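Side-chain contacts in GH3 beta-N-acetylglucosaminidase (Paenibacillaceae, PDB 6K5J), which hydrolyses terminal, non-reducing beta-linked N-acetylglucosamine residues, as a family 3 glycoside hydrolase: residues 139-144 and 486-491; 449-454 and 469-474; 498-503 and 515-520. One frame throughout, in Å; residues are numbered along the deposited sequence.

How the contacts relate
Set side by side, the three contacts contrast a seam between two parts of the fold with the interior of one of them. Contact 1 is partly buried and joins two loops far apart in sequence, one from the barrel-like part of the chain and one from the part built on the mixed sheet; it combines a proline-aromatic contact, an amide and a water bridge. Contacts 2 and 3 are buried, purely apolar across their segments, and each sets a helix against that mixed sheet. They touch through Val452 and Leu517, on the face of strand 450-455 turned away from contact 2. Contacts 1 and 3 meet as well, where Pro487 and Ile490 reach Phe499, Ala501 and Tyr503.

Contact 1 (139-144 and 486-491); sequences DINNNP and NPFDIN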
ATOM      1  N   ASP A 139      -7.541   5.711   3.524  1.00 17.42           N
ATOM      2  CA  ASP A 139      -8.838   5.097   3.288  1.00 17.24           C
ATOM      3  C   ASP A 139      -9.337   4.433   4.566  1.00 20.74           C
ATOM      4  O   ASP A 139      -8.557   3.899   5.360  1.00 18.81           O
ATOM      5  CB  ASP A 139      -8.748   4.089   2.144  1.00 17.85           C
ATOM      6  CG  ASP A 139      -8.132   4.688   0.881  1.00 20.23           C
ATOM      7  OD1 ASP A 139      -8.681   5.683   0.353  1.00 19.05           O
ATOM      8  OD2 ASP A 139      -7.100   4.165   0.414  1.00 18.76           O
ATOM      9  N   ILE A 140     -10.650   4.494   4.774  1.00 17.91           N
ATOM     10  CA  ILE A 140     -11.297   3.961   5.968  1.00 18.02           C
ATOM     11  C   ILE A 140     -12.084   2.735   5.527  1.00 18.81           C
ATOM     12  O   ILE A 140     -13.111   2.858   4.842  1.00 18.50           O
ATOM     13  CB  ILE A 140     -12.210   5.000   6.642  1.00 17.73           C
ATOM     14  CG1 ILE A 140     -11.416   6.239   7.065  1.00 18.06           C
ATOM     15  CG2 ILE A 140     -12.901   4.399   7.870  1.00 18.06           C
ATOM     16  CD1 ILE A 140     -12.284   7.506   7.228  1.00 21.02           C
ATOM     17  N   ASN A 141     -11.604   1.546   5.899  1.00 16.65           N
ATOM     18  CA  ASN A 141     -12.180   0.294   5.401  1.00 16.97           C
ATOM     19  C   ASN A 141     -13.384  -0.089   6.261  1.00 20.77           C
ATOM     20  O   ASN A 141     -13.335  -0.980   7.112  1.00 22.47           O
ATOM     21  CB  ASN A 141     -11.135  -0.815   5.385  1.00 20.63           C
ATOM     22  CG  ASN A 141     -11.474  -1.917   4.403  1.00 20.65           C
ATOM     23  OD1 ASN A 141     -11.109  -1.853   3.227  1.00 20.15           O
ATOM     24  ND2 ASN A 141     -12.171  -2.943   4.883  1.00 19.54           N
ATOM     25  N   ASN A 142     -14.481   0.635   6.040  1.00 20.03           N
ATOM     26  CA  ASN A 142     -15.749   0.389   6.720  1.00 22.39           C
ATOM     27  C   ASN A 142     -16.597  -0.655   6.002  1.00 22.60           C
ATOM     28  O   ASN A 142     -17.697  -0.970   6.469  1.00 21.49           O
ATOM     29  CB  ASN A 142     -16.546   1.688   6.825  1.00 21.08           C
ATOM     30  CG  ASN A 142     -16.930   2.214   5.472  1.00 24.12           C
ATOM     31  OD1 ASN A 142     -16.066   2.534   4.665  1.00 24.22           O
ATOM     32  ND2 ASN A 142     -18.227   2.251   5.187  1.00 29.61           N
ATOM     33  N   ASN A 143     -16.127  -1.164   4.871  1.00 19.67           N
ATOM     34  CA  ASN A 143     -16.810  -2.220   4.123  1.00 18.31           C
ATOM     35  C   ASN A 143     -15.947  -3.472   4.121  1.00 17.69           C
ATOM     36  O   ASN A 143     -14.901  -3.491   3.446  1.00 19.04           O
ATOM     37  CB  ASN A 143     -17.085  -1.767   2.690  1.00 19.50           C
ATOM     38  CG  ASN A 143     -17.750  -2.843   1.855  1.00 25.29           C
ATOM     39  OD1 ASN A 143     -18.153  -3.894   2.366  1.00 22.71           O
ATOM     40  ND2 ASN A 143     -17.895  -2.575   0.567  1.00 27.64           N
ATOM     41  N   PRO A 144     -16.336  -4.545   4.817  1.00 21.53           N
ATOM     42  CA  PRO A 144     -15.459  -5.730   4.873  1.00 16.69           C
ATOM     43  C   PRO A 144     -15.269  -6.398   3.524  1.00 20.56           C
ATOM     44  O   PRO A 144     -14.260  -7.091   3.332  1.00 20.62           O
ATOM     45  CB  PRO A 144     -16.166  -6.655   5.882  1.00 18.03           C
ATOM     46  CG  PRO A 144     -17.615  -6.215   5.866  1.00 19.53           C
ATOM     47  CD  PRO A 144     -17.598  -4.732   5.558  1.00 19.38           C
ATOM     48  N   ASN A 486      -6.761 -10.160   5.207  1.00 18.57           N
ATOM     49  CA  ASN A 486      -7.949  -9.496   5.745  1.00 18.82           C
ATOM     50  C   ASN A 486      -8.496 -10.286   6.932  1.00 20.05           C
ATOM     51  O   ASN A 486      -8.606 -11.516   6.861  1.00 22.86           O
ATOM     52  CB  ASN A 486      -9.047  -9.339   4.686  1.00 21.53           C
ATOM     53  CG  ASN A 486      -8.705  -8.291   3.633  1.00 23.34           C
ATOM     54  OD1 ASN A 486      -7.657  -7.650   3.691  1.00 22.03           O
ATOM     55  ND2 ASN A 486      -9.589  -8.126   2.658  1.00 22.61           N
ATOM     56  N   PRO A 487      -8.869  -9.615   8.030  1.00 18.01           N
ATOM     57  CA  PRO A 487      -9.422 -10.336   9.184  1.00 17.05           C
ATOM     58  C   PRO A 487     -10.850 -10.791   8.972  1.00 21.09           C
ATOM     59  O   PRO A 487     -11.367 -11.551   9.800  1.00 21.88           O
ATOM     60  CB  PRO A 487      -9.338  -9.300  10.311  1.00 18.61           C
ATOM     61  CG  PRO A 487      -9.556  -7.981   9.592  1.00 18.64           C
ATOM     62  CD  PRO A 487      -8.818  -8.159   8.260  1.00 20.17           C
ATOM     63  N   PHE A 488     -11.486 -10.376   7.877  1.00 18.08           N
ATOM     64  CA  PHE A 488     -12.886 -10.685   7.615  1.00 21.05           C
ATOM     65  C   PHE A 488     -13.097 -12.127   7.166  1.00 23.39           C
ATOM     66  O   PHE A 488     -14.249 -12.536   6.962  1.00 22.14           O
ATOM     67  CB  PHE A 488     -13.419  -9.681   6.586  1.00 21.66           C
ATOM     68  CG  PHE A 488     -12.957  -8.263   6.861  1.00 20.56           C
ATOM     69  CD1 PHE A 488     -13.276  -7.643   8.063  1.00 20.13           C
ATOM     70  CD2 PHE A 488     -12.168  -7.578   5.949  1.00 20.84           C
ATOM     71  CE1 PHE A 488     -12.836  -6.340   8.344  1.00 21.53           C
ATOM     72  CE2 PHE A 488     -11.723  -6.276   6.219  1.00 20.86           C
ATOM     73  CZ  PHE A 488     -12.050  -5.664   7.413  1.00 18.16           C
ATOM     74  N   ASP A 489     -12.014 -12.903   7.030  1.00 20.56           N
ATOM     75  CA  ASP A 489     -12.128 -14.334   6.768  1.00 22.16           C
ATOM     76  C   ASP A 489     -13.083 -15.015   7.738  1.00 21.14           C
ATOM     77  O   ASP A 489     -13.783 -15.964   7.366  1.00 21.56           O
ATOM     78  CB  ASP A 489     -10.750 -14.999   6.869  1.00 19.36           C
ATOM     79  CG  ASP A 489      -9.877 -14.733   5.668  1.00 22.86           C
ATOM     80  OD1 ASP A 489     -10.299 -13.984   4.769  1.00 23.74           O
ATOM     81  OD2 ASP A 489      -8.750 -15.277   5.630  1.00 24.02           O
ATOM     82  N   ILE A 490     -13.108 -14.559   8.997  1.00 20.58           N
ATOM     83  CA  ILE A 490     -13.946 -15.200  10.012  1.00 22.68           C
ATOM     84  C   ILE A 490     -15.406 -15.230   9.575  1.00 25.52           C
ATOM     85  O   ILE A 490     -16.160 -16.120   9.983  1.00 23.29           O
ATOM     86  CB  ILE A 490     -13.790 -14.492  11.374  1.00 21.55           C
ATOM     87  CG1 ILE A 490     -14.506 -15.265  12.484  1.00 24.41           C
ATOM     88  CG2 ILE A 490     -14.302 -13.060  11.315  1.00 21.93           C
ATOM     89  CD1 ILE A 490     -14.313 -14.665  13.864  1.00 25.11           C
ATOM     90  N   ASN A 491     -15.830 -14.250   8.761  1.00 22.35           N
ATOM     91  CA  ASN A 491     -17.214 -14.167   8.292  1.00 23.41           C
ATOM     92  C   ASN A 491     -17.595 -15.344   7.406  1.00 25.83           C
ATOM     93  O   ASN A 491     -18.789 -15.643   7.269  1.00 24.83           O
ATOM     94  CB  ASN A 491     -17.442 -12.867   7.510  1.00 20.15           C
ATOM     95  CG  ASN A 491     -17.403 -11.643   8.392  1.00 23.21           C
ATOM     96  OD1 ASN A 491     -17.526 -11.742   9.612  1.00 22.78           O
ATOM     97  ND2 ASN A 491     -17.236 -10.476   7.779  1.00 22.98           N
TER
HETATM   98  O   HOH W   1     -12.513  -9.078   2.777  1.00 24.76           O
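Pro144 and Phe488 form a CH-pi contact in which the aromatic ring lies between two prolines, one from each loop. Pro144 CB stands over one face, 3.9 Å from the centroid of the Phe488 ring and 19° off its normal, displaced toward the CG side. Across the ring, Pro487 CG, from the residue just before, sits 3.8 Å from the plane of the Phe488 ring, again nearer the rim than the centre. With CG anti to its own carbonyl carbon (chi1 -43°), Phe488 carries its ring out to the opposing loop.

At the far end of the ring the amide of Asn141 approaches obliquely, with ND2 3.6 Å from Phe488 CE2 and the two planes only 12° apart. Its other end is occupied: Asn141 OD1 accepts a hydrogen bond from Gly150 N, which should limit turning of the amide. The polar link between the loops is indirect. A water donates to Pro144 O at 2.7 Å and accepts from Asn486 ND2 at 3.1 Å, while the same Pro144 O also rests 3.4 Å from Phe488 CD2. Replacing Phe488 with an alanine would probably strip Pro144 CB of its aromatic platform and open a gap between Pro144 and Pro487.

The contact joins the barrel side to the part built on the mixed sheet, consistent with the barrel and alpha/beta sandwich domains of many family 3 enzymes. On the barrel side, Ile140 packs on Ala158 and Val161 of helix 158-174; on the other, Pro487 lies on Ala501 of strand 499-501, and Ile490 reaches Phe499 of that strand and Leu376 of strand 374-377.

Contact 2 (449-454 and 469-474); sequences SQVVVV and EALAAK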
ATOM      1  N   SER A 449      -3.122 -34.004  15.031  1.00 30.58           N
ATOM      2  CA  SER A 449      -4.400 -33.443  15.464  1.00 38.44           C
ATOM      3  C   SER A 449      -4.326 -31.942  15.761  1.00 33.32           C
ATOM      4  O   SER A 449      -5.337 -31.239  15.614  1.00 30.09           O
ATOM      5  CB  SER A 449      -4.920 -34.212  16.683  1.00 38.94           C
ATOM      6  OG  SER A 449      -4.568 -33.572  17.891  1.00 45.45           O
ATOM      7  N   GLN A 450      -3.160 -31.434  16.172  1.00 28.87           N
ATOM      8  CA  GLN A 450      -2.947 -29.998  16.343  1.00 30.25           C
ATOM      9  C   GLN A 450      -2.703 -29.357  14.985  1.00 26.07           C
ATOM     10  O   GLN A 450      -1.616 -29.507  14.410  1.00 24.66           O
ATOM     11  CB  GLN A 450      -1.753 -29.721  17.250  1.00 31.28           C
ATOM     12  CG  GLN A 450      -1.995 -29.903  18.718  1.00 34.56           C
ATOM     13  CD  GLN A 450      -0.880 -29.300  19.540  1.00 33.54           C
ATOM     14  OE1 GLN A 450      -1.121 -28.515  20.458  1.00 32.05           O
ATOM     15  NE2 GLN A 450       0.359 -29.660  19.208  1.00 27.72           N
ATOM     16  N   VAL A 451      -3.679 -28.593  14.494  1.00 25.68           N
ATOM     17  CA  VAL A 451      -3.609 -27.954  13.185  1.00 22.03           C
ATOM     18  C   VAL A 451      -3.785 -26.449  13.352  1.00 23.25           C
ATOM     19  O   VAL A 451      -4.742 -25.999  13.992  1.00 24.01           O
ATOM     20  CB  VAL A 451      -4.671 -28.511  12.220  1.00 23.90           C
ATOM     21  CG1 VAL A 451      -4.543 -27.827  10.858  1.00 22.90           C
ATOM     22  CG2 VAL A 451      -4.521 -30.035  12.073  1.00 26.22           C
ATOM     23  N   VAL A 452      -2.857 -25.679  12.788  1.00 23.04           N
ATOM     24  CA  VAL A 452      -3.001 -24.232  12.647  1.00 21.76           C
ATOM     25  C   VAL A 452      -3.058 -23.923  11.160  1.00 22.26           C
ATOM     26  O   VAL A 452      -2.065 -24.114  10.445  1.00 22.03           O
ATOM     27  CB  VAL A 452      -1.847 -23.448  13.294  1.00 21.60           C
ATOM     28  CG1 VAL A 452      -2.117 -21.935  13.163  1.00 19.35           C
ATOM     29  CG2 VAL A 452      -1.635 -23.845  14.750  1.00 22.13           C
ATOM     30  N   VAL A 453      -4.189 -23.412  10.696  1.00 18.28           N
ATOM     31  CA  VAL A 453      -4.272 -22.900   9.335  1.00 20.37           C
ATOM     32  C   VAL A 453      -4.044 -21.401   9.380  1.00 19.98           C
ATOM     33  O   VAL A 453      -4.766 -20.675  10.079  1.00 19.07           O
ATOM     34  CB  VAL A 453      -5.621 -23.214   8.675  1.00 22.10           C
ATOM     35  CG1 VAL A 453      -5.649 -22.599   7.268  1.00 20.72           C
ATOM     36  CG2 VAL A 453      -5.840 -24.705   8.618  1.00 20.83           C
ATOM     37  N   VAL A 454      -3.038 -20.943   8.650  1.00 19.84           N
ATOM     38  CA  VAL A 454      -2.892 -19.524   8.358  1.00 19.28           C
ATOM     39  C   VAL A 454      -3.758 -19.247   7.133  1.00 21.74           C
ATOM     40  O   VAL A 454      -3.501 -19.775   6.047  1.00 20.43           O
ATOM     41  CB  VAL A 454      -1.426 -19.146   8.124  1.00 21.20           C
ATOM     42  CG1 VAL A 454      -1.317 -17.678   7.768  1.00 21.16           C
ATOM     43  CG2 VAL A 454      -0.600 -19.430   9.373  1.00 19.50           C
ATOM     44  N   GLU A 469     -13.241 -25.019   6.748  1.00 27.68           N
ATOM     45  CA  GLU A 469     -14.495 -25.490   7.328  1.00 29.10           C
ATOM     46  C   GLU A 469     -14.521 -27.011   7.451  1.00 28.30           C
ATOM     47  O   GLU A 469     -15.096 -27.546   8.406  1.00 30.40           O
ATOM     48  CB  GLU A 469     -15.681 -24.993   6.494  1.00 29.90           C
ATOM     49  CG  GLU A 469     -16.096 -23.548   6.803  1.00 29.95           C
ATOM     50  CD  GLU A 469     -16.833 -23.409   8.124  1.00 34.00           C
ATOM     51  OE1 GLU A 469     -17.989 -23.885   8.215  1.00 33.78           O
ATOM     52  OE2 GLU A 469     -16.266 -22.829   9.079  1.00 31.32           O
ATOM     53  N   ALA A 470     -13.888 -27.718   6.514  1.00 31.40           N
ATOM     54  CA  ALA A 470     -13.808 -29.174   6.607  1.00 30.37           C
ATOM     55  C   ALA A 470     -12.982 -29.598   7.815  1.00 34.91           C
ATOM     56  O   ALA A 470     -13.389 -30.476   8.590  1.00 30.79           O
ATOM     57  CB  ALA A 470     -13.216 -29.749   5.318  1.00 30.96           C
ATOM     58  N   LEU A 471     -11.816 -28.972   7.995  1.00 26.69           N
ATOM     59  CA  LEU A 471     -10.981 -29.275   9.150  1.00 28.95           C
ATOM     60  C   LEU A 471     -11.698 -28.931  10.444  1.00 29.34           C
ATOM     61  O   LEU A 471     -11.533 -29.620  11.458  1.00 30.05           O
ATOM     62  CB  LEU A 471      -9.657 -28.514   9.058  1.00 25.68           C
ATOM     63  CG  LEU A 471      -8.732 -28.863   7.899  1.00 25.33           C
ATOM     64  CD1 LEU A 471      -7.569 -27.874   7.810  1.00 25.36           C
ATOM     65  CD2 LEU A 471      -8.203 -30.282   8.089  1.00 28.19           C
ATOM     66  N   ALA A 472     -12.493 -27.861  10.429  1.00 26.21           N
ATOM     67  CA  ALA A 472     -13.215 -27.440  11.621  1.00 30.62           C
ATOM     68  C   ALA A 472     -14.284 -28.441  12.020  1.00 31.65           C
ATOM     69  O   ALA A 472     -14.677 -28.474  13.192  1.00 32.96           O
ATOM     70  CB  ALA A 472     -13.850 -26.060  11.404  1.00 27.35           C
ATOM     71  N   ALA A 473     -14.758 -29.251  11.077  1.00 31.89           N
ATOM     72  CA  ALA A 473     -15.785 -30.248  11.348  1.00 34.49           C
ATOM     73  C   ALA A 473     -15.219 -31.593  11.795  1.00 40.52           C
ATOM     74  O   ALA A 473     -15.993 -32.471  12.191  1.00 41.74           O
ATOM     75  CB  ALA A 473     -16.661 -30.447  10.107  1.00 35.96           C
ATOM     76  N   LYS A 474     -13.904 -31.780  11.741  1.00 38.81           N
ATOM     77  CA  LYS A 474     -13.306 -33.053  12.146  1.00 39.94           C
ATOM     78  C   LYS A 474     -13.196 -33.123  13.665  1.00 42.17           C
ATOM     79  O   LYS A 474     -12.457 -32.331  14.258  1.00 40.27           O
ATOM     80  CB  LYS A 474     -11.935 -33.224  11.508  1.00 34.95           C
ATOM     81  CG  LYS A 474     -11.976 -33.316   9.988  1.00 38.21           C
ATOM     82  CD  LYS A 474     -10.605 -33.606   9.393  1.00 38.38           C
ATOM     83  CE  LYS A 474     -10.015 -34.897   9.940  1.00 43.86           C
ATOM     84  NZ  LYS A 474      -9.174 -35.602   8.930  1.00 48.72           N
TER
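Leu471 packs on Val451 and Val453 within a beta-alpha-beta unit, in which strand 450-455 is followed by helix 462-472 and then by the parallel strand 478-483. The contact is a compact example of how such a unit closes: one helix side chain meets two strand residues spaced two apart, whose side chains emerge on the same face of the sheet.

Followed from its start, the segment 469-474 first gives Glu469, directed off the strand, with OE1 hydrogen-bonded to Thr495 OG1. Ala470 comes next and lies against Gln442 of the neighbouring helix 435-447. Leu471 then turns inward and alone makes the contact with the strand. Its side chain is extended, with CD1 anti to CA (chi2 171°), so that this methyl is the part that reaches the sheet. Around it Leu479 of strand 478-483 and Ile441 of helix 435-447 also touch Leu471, placing the leucine where two helices meet one face of the sheet. Ala472 follows and rests on Leu479. Past it, the backbone is held by Lys474 N, which donates to Leu471 O at 3.2 Å, and Lys474 sends NZ to Ser445 OG of helix 435-447, tying the end of this segment to the helix beside it.

The two valines present different branches to the leucine. Val451 offers CG1, anti to its backbone N, at a looser 4.3 Å from Leu471 CD1; Val453 offers CG2, the branch beside its backbone N, and this methyl lies 3.7 Å from Leu471 CD1.

Contact 3 (498-503 and 515-520); sequences TFFAAY and LVLTGQ
Phe500 of strand 499-501 meets Val516 and Leu517 at the end of helix 507-517, a strand-to-helix contact within the alpha/beta sandwich built round the mixed six-stranded sheet. The helix finishes in a Schellman motif, so the last turn that packs on Phe500 is also where the helix stops.

The apolar contacts come first. Two methyls approach the aromatic ring obliquely from the same side of its plane, one beside each meta carbon. Val516 CG1 lies 3.5 Å from Phe500 CE2, and Leu517 CD2 lies 3.6 Å from Phe500 CE1; CZ sits between them, a little farther from each. Val516 presents the branch anti to its backbone N (chi1 165°), and its side chain and that of Phe500 come from opposite directions, whereas Leu517 and the phenylalanine slide past each other. Leu517 divides its work, since its other methyl, CD1, touches Val452 on the next-but-one strand of the sheet.

Aromatic packing adds a further neighbour: Phe382 meets the Phe500 ring edge to face. Strand 478-483 backs the phenylalanine too, through Ile480.

Hydrogen bonding belongs to the helix end and to the strand separately. Phe500 is fixed in the sheet by backbone bonds to Val481 and Ser483. In the Schellman motif, Gln520 N donates to Leu515 O at 2.8 Å and Gly519 N to Val516 O at 3.0 Å; Gly519, the C-prime residue, has the positive phi (73°) that favours glycine. Across the same turn a side-chain bond spans Gly519: Gln520 NE2 donates to Thr518 OG1 at 2.7 Å, nearly straight at 167°, with the hydroxyl oxygen close to the amide plane.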
ATOM      1  N   THR A 498     -11.665 -21.108  17.018  1.00 22.55           N
ATOM      2  CA  THR A 498     -10.605 -20.214  17.474  1.00 21.93           C
ATOM      3  C   THR A 498     -10.049 -19.484  16.264  1.00 20.59           C
ATOM      4  O   THR A 498      -9.530 -20.124  15.345  1.00 22.59           O
ATOM      5  CB  THR A 498      -9.485 -20.989  18.177  1.00 25.33           C
ATOM      6  OG1 THR A 498     -10.052 -21.829  19.189  1.00 29.61           O
ATOM      7  CG2 THR A 498      -8.477 -20.037  18.810  1.00 23.62           C
ATOM      8  N   PHE A 499     -10.151 -18.150  16.267  1.00 21.86           N
ATOM      9  CA  PHE A 499      -9.761 -17.335  15.119  1.00 18.45           C
ATOM     10  C   PHE A 499      -8.960 -16.134  15.595  1.00 18.75           C
ATOM     11  O   PHE A 499      -9.442 -15.347  16.418  1.00 21.35           O
ATOM     12  CB  PHE A 499     -10.992 -16.875  14.324  1.00 18.34           C
ATOM     13  CG  PHE A 499     -10.652 -16.104  13.073  1.00 22.81           C
ATOM     14  CD1 PHE A 499     -10.437 -14.729  13.129  1.00 20.25           C
ATOM     15  CD2 PHE A 499     -10.539 -16.750  11.847  1.00 21.01           C
ATOM     16  CE1 PHE A 499     -10.107 -14.004  11.977  1.00 21.30           C
ATOM     17  CE2 PHE A 499     -10.220 -16.044  10.690  1.00 22.13           C
ATOM     18  CZ  PHE A 499     -10.006 -14.646  10.756  1.00 20.46           C
ATOM     19  N   PHE A 500      -7.756 -15.979  15.052  1.00 17.99           N
ATOM     20  CA  PHE A 500      -6.884 -14.837  15.302  1.00 19.32           C
ATOM     21  C   PHE A 500      -6.763 -14.002  14.034  1.00 19.17           C
ATOM     22  O   PHE A 500      -6.900 -14.514  12.922  1.00 19.79           O
ATOM     23  CB  PHE A 500      -5.475 -15.286  15.716  1.00 19.47           C
ATOM     24  CG  PHE A 500      -5.410 -15.978  17.047  1.00 22.25           C
ATOM     25  CD1 PHE A 500      -5.596 -17.356  17.136  1.00 19.32           C
ATOM     26  CD2 PHE A 500      -5.137 -15.256  18.210  1.00 19.04           C
ATOM     27  CE1 PHE A 500      -5.527 -18.003  18.352  1.00 20.08           C
ATOM     28  CE2 PHE A 500      -5.074 -15.897  19.435  1.00 21.65           C
ATOM     29  CZ  PHE A 500      -5.267 -17.277  19.507  1.00 24.32           C
ATOM     30  N   ALA A 501      -6.446 -12.715  14.205  1.00 20.01           N
ATOM     31  CA  ALA A 501      -6.076 -11.859  13.084  1.00 18.60           C
ATOM     32  C   ALA A 501      -4.655 -11.353  13.280  1.00 18.42           C
ATOM     33  O   ALA A 501      -4.323 -10.809  14.341  1.00 19.87           O
ATOM     34  CB  ALA A 501      -7.045 -10.675  12.922  1.00 15.67           C
ATOM     35  N   ALA A 502      -3.826 -11.515  12.249  1.00 17.56           N
ATOM     36  CA  ALA A 502      -2.503 -10.907  12.214  1.00 17.50           C
ATOM     37  C   ALA A 502      -2.373  -9.787  11.193  1.00 16.94           C
ATOM     38  O   ALA A 502      -1.375  -9.053  11.233  1.00 17.78           O
ATOM     39  CB  ALA A 502      -1.424 -11.969  11.928  1.00 16.97           C
ATOM     40  N   TYR A 503      -3.326  -9.650  10.270  1.00 18.37           N
ATOM     41  CA  TYR A 503      -3.441  -8.554   9.302  1.00 18.11           C
ATOM     42  C   TYR A 503      -2.337  -8.544   8.248  1.00 18.50           C
ATOM     43  O   TYR A 503      -2.308  -7.629   7.404  1.00 19.13           O
ATOM     44  CB  TYR A 503      -3.493  -7.182  10.003  1.00 16.64           C
ATOM     45  CG  TYR A 503      -4.471  -7.165  11.158  1.00 17.71           C
ATOM     46  CD1 TYR A 503      -5.834  -7.011  10.933  1.00 17.55           C
ATOM     47  CD2 TYR A 503      -4.038  -7.349  12.474  1.00 17.64           C
ATOM     48  CE1 TYR A 503      -6.741  -7.012  11.981  1.00 17.52           C
ATOM     49  CE2 TYR A 503      -4.940  -7.360  13.528  1.00 17.88           C
ATOM     50  CZ  TYR A 503      -6.289  -7.180  13.272  1.00 18.26           C
ATOM     51  OH  TYR A 503      -7.197  -7.184  14.313  1.00 16.62           O
ATOM     52  N   LEU A 515       4.311 -16.389  19.270  1.00 18.34           N
ATOM     53  CA  LEU A 515       4.404 -16.140  20.708  1.00 17.86           C
ATOM     54  C   LEU A 515       3.032 -16.205  21.375  1.00 20.45           C
ATOM     55  O   LEU A 515       2.913 -16.647  22.520  1.00 18.65           O
ATOM     56  CB  LEU A 515       5.059 -14.784  20.971  1.00 18.54           C
ATOM     57  CG  LEU A 515       6.524 -14.645  20.529  1.00 21.04           C
ATOM     58  CD1 LEU A 515       6.949 -13.191  20.552  1.00 22.31           C
ATOM     59  CD2 LEU A 515       7.457 -15.475  21.402  1.00 25.54           C
ATOM     60  N   VAL A 516       1.987 -15.745  20.686  1.00 19.81           N
ATOM     61  CA  VAL A 516       0.637 -15.844  21.241  1.00 19.52           C
ATOM     62  C   VAL A 516       0.210 -17.305  21.347  1.00 21.40           C
ATOM     63  O   VAL A 516      -0.260 -17.761  22.400  1.00 20.38           O
ATOM     64  CB  VAL A 516      -0.355 -15.034  20.387  1.00 18.05           C
ATOM     65  CG1 VAL A 516      -1.807 -15.432  20.725  1.00 21.53           C
ATOM     66  CG2 VAL A 516      -0.143 -13.546  20.588  1.00 18.77           C
ATOM     67  N   LEU A 517       0.355 -18.055  20.248  1.00 19.00           N
ATOM     68  CA  LEU A 517      -0.111 -19.435  20.182  1.00 19.92           C
ATOM     69  C   LEU A 517       0.624 -20.347  21.154  1.00 22.26           C
ATOM     70  O   LEU A 517       0.071 -21.375  21.555  1.00 22.31           O
ATOM     71  CB  LEU A 517       0.055 -19.973  18.756  1.00 21.95           C
ATOM     72  CG  LEU A 517      -0.749 -19.276  17.665  1.00 22.14           C
ATOM     73  CD1 LEU A 517      -0.478 -19.898  16.292  1.00 23.97           C
ATOM     74  CD2 LEU A 517      -2.230 -19.325  18.012  1.00 26.04           C
ATOM     75  N   THR A 518       1.851 -19.999  21.543  1.00 21.62           N
ATOM     76  CA  THR A 518       2.603 -20.783  22.511  1.00 22.73           C
ATOM     77  C   THR A 518       2.494 -20.229  23.932  1.00 25.74           C
ATOM     78  O   THR A 518       3.229 -20.673  24.815  1.00 25.87           O
ATOM     79  CB  THR A 518       4.078 -20.873  22.082  1.00 22.85           C
ATOM     80  OG1 THR A 518       4.637 -19.558  21.978  1.00 24.09           O
ATOM     81  CG2 THR A 518       4.193 -21.551  20.732  1.00 24.79           C
ATOM     82  N   GLY A 519       1.618 -19.254  24.171  1.00 21.53           N
ATOM     83  CA  GLY A 519       1.436 -18.759  25.525  1.00 20.86           C
ATOM     84  C   GLY A 519       2.556 -17.896  26.064  1.00 24.29           C
ATOM     85  O   GLY A 519       2.624 -17.663  27.275  1.00 21.92           O
ATOM     86  N   GLN A 520       3.448 -17.409  25.201  1.00 19.82           N
ATOM     87  CA  GLN A 520       4.540 -16.576  25.685  1.00 21.50           C
ATOM     88  C   GLN A 520       4.118 -15.124  25.879  1.00 20.30           C
ATOM     89  O   GLN A 520       4.627 -14.455  26.788  1.00 19.58           O
ATOM     90  CB  GLN A 520       5.727 -16.673  24.724  1.00 20.53           C
ATOM     91  CG  GLN A 520       6.338 -18.079  24.727  1.00 28.37           C
ATOM     92  CD  GLN A 520       7.453 -18.235  23.721  1.00 34.96           C
ATOM     93  OE1 GLN A 520       8.573 -17.768  23.952  1.00 35.38           O
ATOM     94  NE2 GLN A 520       7.165 -18.901  22.598  1.00 35.42           N
TER